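Selenium-binding protein (PDB 2ECE) is of unknown function but folds as a seven-bladed beta propeller and may bind selenium. Local coordinates at residues S106-I111 with S138-V143; G365-R370 with Q408-G413; P383-I388 with Y396-L401. One frame throughout, in Å; residues are numbered along the deposited sequence.

Contact 1: S106-I111 with S138-V143; sequences SRIYII and SRLHTV
Ser106 OG receives the backbone N-H of Arg139 in the shortest polar bond between 106-111 and 138-143, with Arg139 N lying 2.7 Å from Ser106 OG and an angle of 168° at the hydrogen. The hydroxyl stands beside the serine's own backbone N, opposite its carbonyl carbon (chi1 -64°), and this torsion brings it up against the corner where the second chain turns. Ser138 lies against the same oxygen through carbon, its CA 3.2 Å from Ser106 OG. The backbones are nearest here as well, 4.8 Å between the CA atoms of Ser106 and Arg139.

The setting is a junction between two blades of the propeller. Strand 108-112 belongs to one four-stranded antiparallel sheet, while strand 140-145 is the first strand of the next, so a serine in the turn leading into strand 108-112 accepts a bond from the corner where the neighbouring blade begins. Were the hydroxyl lost, as with an alanine here, the amide of Arg139 would probably be left without this acceptor and the corner less firmly fixed.

Beyond the hydroxyl the contact turns apolar. Leu140 reaches over with one branch, CD2 touching Ile108 CG1 at 3.6 Å, and the two side chains cross at about a right angle; Ile152 of strand 150-154 packs on both. The same methyl lies 3.9 Å from Ser106 O, a buried carbonyl oxygen for which the model offers no polar partner. On the far side of the corner Arg139 folds back, NH1 donating to Ser138 OG at 3.0 Å with the oxygen in the guanidinium plane. Ser138 OG is also bonded to the carbonyl of Asn157, and Arg139 NE forms a salt bridge with Glu214.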
loop_
_atom_site.group_PDB
_atom_site.type_symbol
_atom_site.label_atom_id
_atom_site.label_comp_id
_atom_site.label_asym_id
_atom_site.label_seq_id
_atom_site.Cartn_x
_atom_site.Cartn_y
_atom_site.Cartn_z
ATOM N N SER A 106 3.252 14.384 -8.527
ATOM C CA SER A 106 4.473 14.550 -7.745
ATOM C C SER A 106 4.278 15.651 -6.700
ATOM O O SER A 106 5.219 16.062 -6.029
ATOM C CB SER A 106 5.661 14.906 -8.642
ATOM O OG SER A 106 5.961 13.855 -9.537
ATOM N N ARG A 107 3.047 16.130 -6.572
ATOM C CA ARG A 107 2.735 17.167 -5.597
ATOM C C ARG A 107 2.591 16.508 -4.226
ATOM O O ARG A 107 2.268 15.322 -4.140
ATOM C CB ARG A 107 1.425 17.863 -5.995
ATOM C CG ARG A 107 0.897 18.885 -4.993
ATOM C CD ARG A 107 -0.296 19.667 -5.565
ATOM N NE ARG A 107 0.060 20.448 -6.754
ATOM C CZ ARG A 107 -0.294 20.143 -7.999
ATOM N NH1 ARG A 107 -1.023 19.062 -8.246
ATOM N NH2 ARG A 107 0.068 20.932 -9.005
ATOM N N ILE A 108 2.857 17.254 -3.157
ATOM C CA ILE A 108 2.706 16.707 -1.805
ATOM C C ILE A 108 1.834 17.633 -0.967
ATOM O O ILE A 108 2.117 18.833 -0.848
ATOM C CB ILE A 108 4.049 16.555 -1.060
ATOM C CG1 ILE A 108 5.000 15.649 -1.841
ATOM C CG2 ILE A 108 3.805 15.937 0.335
ATOM C CD1 ILE A 108 6.390 15.570 -1.229
ATOM N N TYR A 109 0.764 17.087 -0.404
ATOM C CA TYR A 109 -0.102 17.879 0.455
ATOM C C TYR A 109 0.210 17.506 1.900
ATOM O O TYR A 109 0.495 16.339 2.204
ATOM C CB TYR A 109 -1.578 17.577 0.175
ATOM C CG TYR A 109 -2.020 17.865 -1.239
ATOM C CD1 TYR A 109 -2.051 16.858 -2.203
ATOM C CD2 TYR A 109 -2.437 19.142 -1.607
ATOM C CE1 TYR A 109 -2.493 17.114 -3.495
ATOM C CE2 TYR A 109 -2.877 19.411 -2.898
ATOM C CZ TYR A 109 -2.907 18.395 -3.838
ATOM O OH TYR A 109 -3.359 18.660 -5.114
ATOM N N ILE A 110 0.170 18.499 2.781
ATOM C CA ILE A 110 0.395 18.283 4.204
ATOM C C ILE A 110 -0.970 18.626 4.789
ATOM O O ILE A 110 -1.388 19.790 4.764
ATOM C CB ILE A 110 1.455 19.252 4.773
ATOM C CG1 ILE A 110 2.732 19.199 3.924
ATOM C CG2 ILE A 110 1.773 18.876 6.215
ATOM C CD1 ILE A 110 3.382 17.827 3.855
ATOM N N ILE A 111 -1.666 17.613 5.297
ATOM C CA ILE A 111 -3.009 17.795 5.836
ATOM C C ILE A 111 -3.070 17.604 7.351
ATOM O O ILE A 111 -2.814 16.518 7.870
ATOM C CB ILE A 111 -3.990 16.836 5.117
ATOM C CG1 ILE A 111 -3.921 17.092 3.609
ATOM C CG2 ILE A 111 -5.417 17.047 5.620
ATOM C CD1 ILE A 111 -4.716 16.120 2.766
ATOM N N SER A 138 10.119 11.885 -9.592
ATOM C CA SER A 138 8.734 12.220 -9.921
ATOM C C SER A 138 7.852 10.983 -9.746
ATOM O O SER A 138 8.360 9.854 -9.729
ATOM C CB SER A 138 8.627 12.758 -11.358
ATOM O OG SER A 138 8.864 11.746 -12.323
ATOM N N ARG A 139 6.542 11.207 -9.624
ATOM C CA ARG A 139 5.545 10.146 -9.437
ATOM C C ARG A 139 5.761 9.481 -8.079
ATOM O O ARG A 139 6.321 8.384 -7.980
ATOM C CB ARG A 139 5.627 9.110 -10.565
ATOM C CG ARG A 139 4.981 9.551 -11.890
ATOM C CD ARG A 139 5.841 10.548 -12.677
ATOM N NE ARG A 139 5.309 10.754 -14.025
ATOM C CZ ARG A 139 5.983 11.311 -15.035
ATOM N NH1 ARG A 139 7.232 11.732 -14.872
ATOM N NH2 ARG A 139 5.407 11.435 -16.220
ATOM N N LEU A 140 5.296 10.165 -7.037
ATOM C CA LEU A 140 5.457 9.726 -5.654
ATOM C C LEU A 140 4.453 8.669 -5.224
ATOM O O LEU A 140 3.241 8.807 -5.436
ATOM C CB LEU A 140 5.392 10.939 -4.730
ATOM C CG LEU A 140 6.707 11.718 -4.586
ATOM C CD1 LEU A 140 7.343 11.986 -5.944
ATOM C CD2 LEU A 140 6.421 13.014 -3.842
ATOM N N HIS A 141 4.976 7.618 -4.597
ATOM C CA HIS A 141 4.166 6.482 -4.179
ATOM C C HIS A 141 4.016 6.284 -2.661
ATOM O O HIS A 141 3.115 6.842 -2.037
ATOM C CB HIS A 141 4.758 5.217 -4.819
ATOM C CG HIS A 141 3.915 3.992 -4.653
ATOM N ND1 HIS A 141 2.868 3.684 -5.499
ATOM C CD2 HIS A 141 3.962 2.997 -3.736
ATOM C CE1 HIS A 141 2.309 2.551 -5.111
ATOM N NE2 HIS A 141 2.953 2.114 -4.043
ATOM N N THR A 142 4.914 5.501 -2.077
ATOM C CA THR A 142 4.861 5.178 -0.650
ATOM C C THR A 142 5.390 6.248 0.307
ATOM O O THR A 142 6.414 6.874 0.043
ATOM C CB THR A 142 5.639 3.874 -0.361
ATOM O OG1 THR A 142 5.122 2.817 -1.186
ATOM C CG2 THR A 142 5.515 3.478 1.139
ATOM N N VAL A 143 4.682 6.441 1.420
ATOM C CA VAL A 143 5.098 7.385 2.454
ATOM C C VAL A 143 5.265 6.632 3.769
ATOM O O VAL A 143 4.362 5.902 4.183
ATOM C CB VAL A 143 4.051 8.488 2.707
ATOM C CG1 VAL A 143 4.540 9.409 3.830
ATOM C CG2 VAL A 143 3.806 9.275 1.441
#

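Contact 2: G365-R370 with Q408-G413; sequences GGIFHR and QFYPEG
Ile367 and Tyr410 bring the two backbones no nearer than 7.8 Å between CA atoms, the first lying in a loop whose Arg370 N bonds back to Gly366 O, the second being the first residue to leave helical geometry after helix 403-409 and the start of a type I turn that runs to Gly413. Side chains therefore bridge the gap, and the tyrosine does most of the work. With CG opposite its own carbonyl carbon (chi1 -68°), the ring extends to the bend at Gly366 and Ile367, where Tyr410 OH comes within 3.4 Å of Gly366 CA. The hydroxyl has its polar partner elsewhere, in the carbonyl oxygen of Trp340, whose ring also meets Tyr410 edge-to-face.

Ile367 crosses the tyrosine obliquely, CG1 lying 3.6 Å from Tyr410 CE1. Its outer methyl goes on to the helix end: CD1 is 3.5 Å from Phe409 O and approaches the edge of the phenylalanine ring, 4.2 Å from Phe409 CD2.

Arg370 comes from the other end of the loop and slides past the tyrosine in the opposite direction. Arg370 NH1 stands 4.0 Å from Tyr410 CE1, at the ring's edge and in its plane, with the two flat groups turned 64° apart; this is contact at a rim, not a cation-pi stack. A weak bond from NH1 to Gly366 O and the packing of Ile367 CA over one guanidinium face, toward its rim, may steady the group, while the carboxylate of Glu412, not in contact (Arg370 NH2 to Glu412 OE2 4.6 Å), may add a weak attraction.

The arrangement is loop packing on a beta propeller: the connection leading from one blade, after strand 357-363, to the next is held against the excursion between strands 394-398 and 417-423 of that next blade.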
loop_
_atom_site.group_PDB
_atom_site.type_symbol
_atom_site.label_atom_id
_atom_site.label_comp_id
_atom_site.label_asym_id
_atom_site.label_seq_id
_atom_site.Cartn_x
_atom_site.Cartn_y
_atom_site.Cartn_z
ATOM N N GLY A 365 -16.488 -8.839 -5.890
ATOM C CA GLY A 365 -16.273 -8.437 -7.274
ATOM C C GLY A 365 -15.397 -9.421 -8.031
ATOM O O GLY A 365 -15.601 -10.631 -7.946
ATOM N N GLY A 366 -14.426 -8.907 -8.781
ATOM C CA GLY A 366 -13.521 -9.770 -9.521
ATOM C C GLY A 366 -13.988 -10.162 -10.910
ATOM O O GLY A 366 -15.186 -10.323 -11.159
ATOM N N ILE A 367 -13.039 -10.310 -11.826
ATOM C CA ILE A 367 -13.374 -10.709 -13.186
ATOM C C ILE A 367 -13.873 -12.154 -13.144
ATOM O O ILE A 367 -14.732 -12.550 -13.935
ATOM C CB ILE A 367 -12.145 -10.618 -14.112
ATOM C CG1 ILE A 367 -11.677 -9.166 -14.219
ATOM C CG2 ILE A 367 -12.487 -11.168 -15.486
ATOM C CD1 ILE A 367 -10.314 -9.007 -14.864
ATOM N N PHE A 368 -13.341 -12.938 -12.207
ATOM C CA PHE A 368 -13.737 -14.334 -12.081
ATOM C C PHE A 368 -15.031 -14.540 -11.298
ATOM O O PHE A 368 -15.976 -15.127 -11.818
ATOM C CB PHE A 368 -12.623 -15.158 -11.430
ATOM C CG PHE A 368 -12.905 -16.637 -11.402
ATOM C CD1 PHE A 368 -12.896 -17.385 -12.579
ATOM C CD2 PHE A 368 -13.204 -17.280 -10.202
ATOM C CE1 PHE A 368 -13.183 -18.751 -12.562
ATOM C CE2 PHE A 368 -13.493 -18.647 -10.173
ATOM C CZ PHE A 368 -13.481 -19.383 -11.355
ATOM N N HIS A 369 -15.079 -14.053 -10.059
ATOM C CA HIS A 369 -16.264 -14.219 -9.210
ATOM C C HIS A 369 -17.438 -13.279 -9.495
ATOM O O HIS A 369 -18.593 -13.676 -9.341
ATOM C CB HIS A 369 -15.902 -14.056 -7.728
ATOM C CG HIS A 369 -14.960 -15.094 -7.202
ATOM N ND1 HIS A 369 -15.226 -16.445 -7.262
ATOM C CD2 HIS A 369 -13.777 -14.971 -6.555
ATOM C CE1 HIS A 369 -14.248 -17.110 -6.673
ATOM N NE2 HIS A 369 -13.356 -16.239 -6.236
ATOM N N ARG A 370 -17.155 -12.039 -9.891
ATOM C CA ARG A 370 -18.224 -11.069 -10.134
ATOM C C ARG A 370 -19.170 -11.089 -8.931
ATOM O O ARG A 370 -20.383 -10.918 -9.066
ATOM C CB ARG A 370 -19.001 -11.423 -11.405
ATOM C CG ARG A 370 -18.725 -10.496 -12.577
ATOM C CD ARG A 370 -17.351 -10.743 -13.175
ATOM N NE ARG A 370 -16.925 -9.683 -14.096
ATOM C CZ ARG A 370 -16.491 -8.484 -13.712
ATOM N NH1 ARG A 370 -16.424 -8.184 -12.419
ATOM N NH2 ARG A 370 -16.109 -7.587 -14.618
ATOM N N GLN A 408 -8.374 -0.953 -17.951
ATOM C CA GLN A 408 -8.037 -2.080 -18.816
ATOM C C GLN A 408 -8.654 -3.379 -18.320
ATOM O O GLN A 408 -9.189 -4.162 -19.108
ATOM C CB GLN A 408 -6.528 -2.270 -18.897
ATOM C CG GLN A 408 -5.790 -1.173 -19.612
ATOM C CD GLN A 408 -4.301 -1.411 -19.591
ATOM O OE1 GLN A 408 -3.662 -1.306 -18.544
ATOM N NE2 GLN A 408 -3.737 -1.753 -20.744
ATOM N N PHE A 409 -8.566 -3.612 -17.014
ATOM C CA PHE A 409 -9.110 -4.831 -16.433
ATOM C C PHE A 409 -10.588 -4.760 -16.064
ATOM O O PHE A 409 -11.252 -5.790 -15.957
ATOM C CB PHE A 409 -8.278 -5.255 -15.219
ATOM C CG PHE A 409 -6.904 -5.758 -15.580
ATOM C CD1 PHE A 409 -5.832 -4.875 -15.717
ATOM C CD2 PHE A 409 -6.696 -7.114 -15.828
ATOM C CE1 PHE A 409 -4.570 -5.339 -16.097
ATOM C CE2 PHE A 409 -5.439 -7.590 -16.208
ATOM C CZ PHE A 409 -4.371 -6.699 -16.343
ATOM N N TYR A 410 -11.093 -3.549 -15.860
ATOM C CA TYR A 410 -12.503 -3.332 -15.530
ATOM C C TYR A 410 -12.924 -2.149 -16.397
ATOM O O TYR A 410 -13.204 -1.058 -15.898
ATOM C CB TYR A 410 -12.662 -3.016 -14.036
ATOM C CG TYR A 410 -12.334 -4.204 -13.152
ATOM C CD1 TYR A 410 -13.246 -5.250 -12.985
ATOM C CD2 TYR A 410 -11.076 -4.332 -12.564
ATOM C CE1 TYR A 410 -12.907 -6.392 -12.265
ATOM C CE2 TYR A 410 -10.727 -5.471 -11.842
ATOM C CZ TYR A 410 -11.644 -6.498 -11.701
ATOM O OH TYR A 410 -11.285 -7.645 -11.030
ATOM N N PRO A 411 -12.974 -2.365 -17.723
ATOM C CA PRO A 411 -13.342 -1.357 -18.720
ATOM C C PRO A 411 -14.739 -0.765 -18.602
ATOM O O PRO A 411 -14.992 0.321 -19.112
ATOM C CB PRO A 411 -13.129 -2.095 -20.038
ATOM C CG PRO A 411 -13.531 -3.483 -19.688
ATOM C CD PRO A 411 -12.827 -3.687 -18.362
ATOM N N GLU A 412 -15.645 -1.465 -17.930
ATOM C CA GLU A 412 -17.001 -0.954 -17.780
ATOM C C GLU A 412 -17.052 0.257 -16.854
ATOM O O GLU A 412 -18.061 0.958 -16.795
ATOM C CB GLU A 412 -17.927 -2.059 -17.272
ATOM C CG GLU A 412 -18.029 -3.244 -18.228
ATOM C CD GLU A 412 -19.057 -4.268 -17.786
ATOM O OE1 GLU A 412 -20.187 -3.857 -17.439
ATOM O OE2 GLU A 412 -18.743 -5.480 -17.796
ATOM N N GLY A 413 -15.964 0.504 -16.131
ATOM C CA GLY A 413 -15.915 1.649 -15.237
ATOM C C GLY A 413 -15.869 1.311 -13.758
ATOM O O GLY A 413 -16.902 1.056 -13.136
#

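Contact 3: P383-I388 with Y396-L401; sequences PQMLEI and YVTNSL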
loop_
_atom_site.group_PDB
_atom_site.type_symbol
_atom_site.label_atom_id
_atom_site.label_comp_id
_atom_site.label_asym_id
_atom_site.label_seq_id
_atom_site.Cartn_x
_atom_site.Cartn_y
_atom_site.Cartn_z
ATOM N N PRO A 383 -11.019 -6.617 -4.793
ATOM C CA PRO A 383 -10.211 -6.160 -3.655
ATOM C C PRO A 383 -8.822 -5.744 -4.136
ATOM O O PRO A 383 -8.246 -6.382 -5.017
ATOM C CB PRO A 383 -10.143 -7.390 -2.761
ATOM C CG PRO A 383 -11.424 -8.112 -3.069
ATOM C CD PRO A 383 -11.502 -7.993 -4.570
ATOM N N GLN A 384 -8.357 -4.597 -3.663
ATOM C CA GLN A 384 -7.021 -4.135 -4.006
ATOM C C GLN A 384 -6.272 -3.806 -2.706
ATOM O O GLN A 384 -5.649 -4.678 -2.099
ATOM C CB GLN A 384 -7.133 -2.926 -4.931
ATOM C CG GLN A 384 -5.955 -2.701 -5.853
ATOM C CD GLN A 384 -4.679 -2.355 -5.103
ATOM O OE1 GLN A 384 -3.960 -3.239 -4.635
ATOM N NE2 GLN A 384 -4.403 -1.062 -4.976
ATOM N N MET A 385 -6.368 -2.560 -2.261
ATOM C CA MET A 385 -5.697 -2.170 -1.028
ATOM C C MET A 385 -6.437 -2.723 0.178
ATOM O O MET A 385 -7.665 -2.815 0.184
ATOM C CB MET A 385 -5.594 -0.647 -0.893
ATOM C CG MET A 385 -4.500 -0.014 -1.730
ATOM S SD MET A 385 -2.922 -0.881 -1.649
ATOM C CE MET A 385 -2.360 -0.467 0.017
ATOM N N LEU A 386 -5.669 -3.098 1.196
ATOM C CA LEU A 386 -6.218 -3.639 2.433
ATOM C C LEU A 386 -5.597 -2.898 3.604
ATOM O O LEU A 386 -4.497 -2.347 3.489
ATOM C CB LEU A 386 -5.845 -5.120 2.593
ATOM C CG LEU A 386 -6.154 -6.139 1.500
ATOM C CD1 LEU A 386 -5.455 -7.460 1.810
ATOM C CD2 LEU A 386 -7.660 -6.337 1.410
ATOM N N GLU A 387 -6.301 -2.871 4.725
ATOM C CA GLU A 387 -5.735 -2.277 5.927
ATOM C C GLU A 387 -6.361 -2.979 7.120
ATOM O O GLU A 387 -7.553 -3.280 7.113
ATOM C CB GLU A 387 -5.965 -0.776 5.998
ATOM C CG GLU A 387 -5.019 -0.144 7.011
ATOM C CD GLU A 387 -3.622 -0.737 6.913
ATOM O OE1 GLU A 387 -2.858 -0.324 6.014
ATOM O OE2 GLU A 387 -3.292 -1.642 7.722
ATOM N N ILE A 388 -5.548 -3.255 8.132
ATOM C CA ILE A 388 -6.013 -3.981 9.306
ATOM C C ILE A 388 -5.960 -3.154 10.579
ATOM O O ILE A 388 -4.992 -2.432 10.823
ATOM C CB ILE A 388 -5.145 -5.231 9.548
ATOM C CG1 ILE A 388 -4.853 -5.936 8.223
ATOM C CG2 ILE A 388 -5.853 -6.173 10.513
ATOM C CD1 ILE A 388 -3.653 -6.891 8.285
ATOM N N TYR A 396 -10.179 -3.507 6.307
ATOM C CA TYR A 396 -10.871 -2.593 5.412
ATOM C C TYR A 396 -10.357 -2.860 4.002
ATOM O O TYR A 396 -9.170 -3.110 3.804
ATOM C CB TYR A 396 -10.612 -1.158 5.853
ATOM C CG TYR A 396 -11.174 -0.867 7.232
ATOM C CD1 TYR A 396 -12.510 -0.505 7.397
ATOM C CD2 TYR A 396 -10.383 -1.004 8.379
ATOM C CE1 TYR A 396 -13.046 -0.284 8.667
ATOM C CE2 TYR A 396 -10.914 -0.786 9.656
ATOM C CZ TYR A 396 -12.243 -0.426 9.790
ATOM O OH TYR A 396 -12.766 -0.181 11.042
ATOM N N VAL A 397 -11.257 -2.809 3.025
ATOM C CA VAL A 397 -10.902 -3.115 1.644
ATOM C C VAL A 397 -11.414 -2.094 0.627
ATOM O O VAL A 397 -12.587 -1.717 0.672
ATOM C CB VAL A 397 -11.489 -4.489 1.243
ATOM C CG1 VAL A 397 -10.904 -4.943 -0.083
ATOM C CG2 VAL A 397 -11.237 -5.517 2.351
ATOM N N THR A 398 -10.537 -1.637 -0.270
ATOM C CA THR A 398 -10.942 -0.713 -1.338
ATOM C C THR A 398 -10.638 -1.421 -2.670
ATOM O O THR A 398 -10.014 -2.485 -2.667
ATOM C CB THR A 398 -10.238 0.658 -1.254
ATOM O OG1 THR A 398 -8.815 0.484 -1.306
ATOM C CG2 THR A 398 -10.653 1.374 0.033
ATOM N N ASN A 399 -11.018 -0.832 -3.799
ATOM C CA ASN A 399 -10.892 -1.559 -5.071
ATOM C C ASN A 399 -10.156 -1.014 -6.288
ATOM O O ASN A 399 -10.164 -1.662 -7.339
ATOM C CB ASN A 399 -12.303 -1.941 -5.517
ATOM C CG ASN A 399 -13.171 -0.722 -5.777
ATOM O OD1 ASN A 399 -13.044 0.301 -5.094
ATOM N ND2 ASN A 399 -14.060 -0.822 -6.762
ATOM N N SER A 400 -9.536 0.153 -6.179
ATOM C CA SER A 400 -8.828 0.719 -7.315
ATOM C C SER A 400 -7.321 0.479 -7.240
ATOM O O SER A 400 -6.732 0.540 -6.165
ATOM C CB SER A 400 -9.115 2.216 -7.403
ATOM O OG SER A 400 -8.334 2.809 -8.420
ATOM N N LEU A 401 -6.704 0.220 -8.393
ATOM C CA LEU A 401 -5.268 -0.029 -8.466
ATOM C C LEU A 401 -4.531 1.185 -9.030
ATOM O O LEU A 401 -3.625 1.731 -8.400
ATOM C CB LEU A 401 -4.981 -1.256 -9.351
ATOM C CG LEU A 401 -3.505 -1.615 -9.586
ATOM C CD1 LEU A 401 -2.849 -1.985 -8.261
ATOM C CD2 LEU A 401 -3.395 -2.773 -10.574
HETATM O O HOH W 1 -7.185 -0.022 -3.552
#
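Leu386 and Val397 form the closely packed half of this contact, a non-hydrogen-bonded pair whose side chains lie side by side and point the same way, Leu386 CD2 3.8 Å from Val397 CG2. Pro383 also meets the valine, its CB 3.7 Å from Val397 CG1, and Val345 of the preceding blade packs on all three. Next along, Glu387 and Tyr396 are a hydrogen-bonded pair, with Tyr396 N 2.8 Å from Glu387 O and Glu387 N returning the bond to Tyr396 O.

On the Gln384 side, where the first segment is no longer strand, the packing is looser and a water joins the two chains alongside the remaining direct bonds. Thr398 N still donates to Met385 O, and Gln384 N to Thr398 O, but Met385 N gives its hydrogen to the water, which donates in turn to Thr398 OG1 and to Ser400 O, 2.7 Å away. Thr398 OG1 is also bonded to the carbonyl of His445. Gln384 bends at chi2 (-65°), which brings NE2 to within 3.1 Å of Ser400 O; the acceptor lies in the amide plane, whereas the donor is tilted 26° from the carbonyl plane. Leu401 CD1 packs across the amide at 3.7 Å from Gln384 CD, and Thr324 holds OE1.

Strands 386-388 and 394-398 thus make an antiparallel beta hairpin, the two innermost strands of a four-stranded propeller blade.

How the contacts relate
From the N terminus, contact 1 comes first, closing a span of 26 residues that includes strand 121-126 and helix 128-135 and joining one blade to the next. Much later contact 2 opens in the connection after strand 357-363; contact 3 opens later, at 383, and closes at 401, before contact 2 closes at 413, so its hairpin is nested within the longer span. Contacts 2 and 3 have nearest atoms about 5 Å apart and share Trp340, which bonds to Tyr410 and to Asn399. Contacts 1 and 3, with centres 19 Å apart, are in series; His75 touches both His141 and Met385, a link between blades distant in sequence.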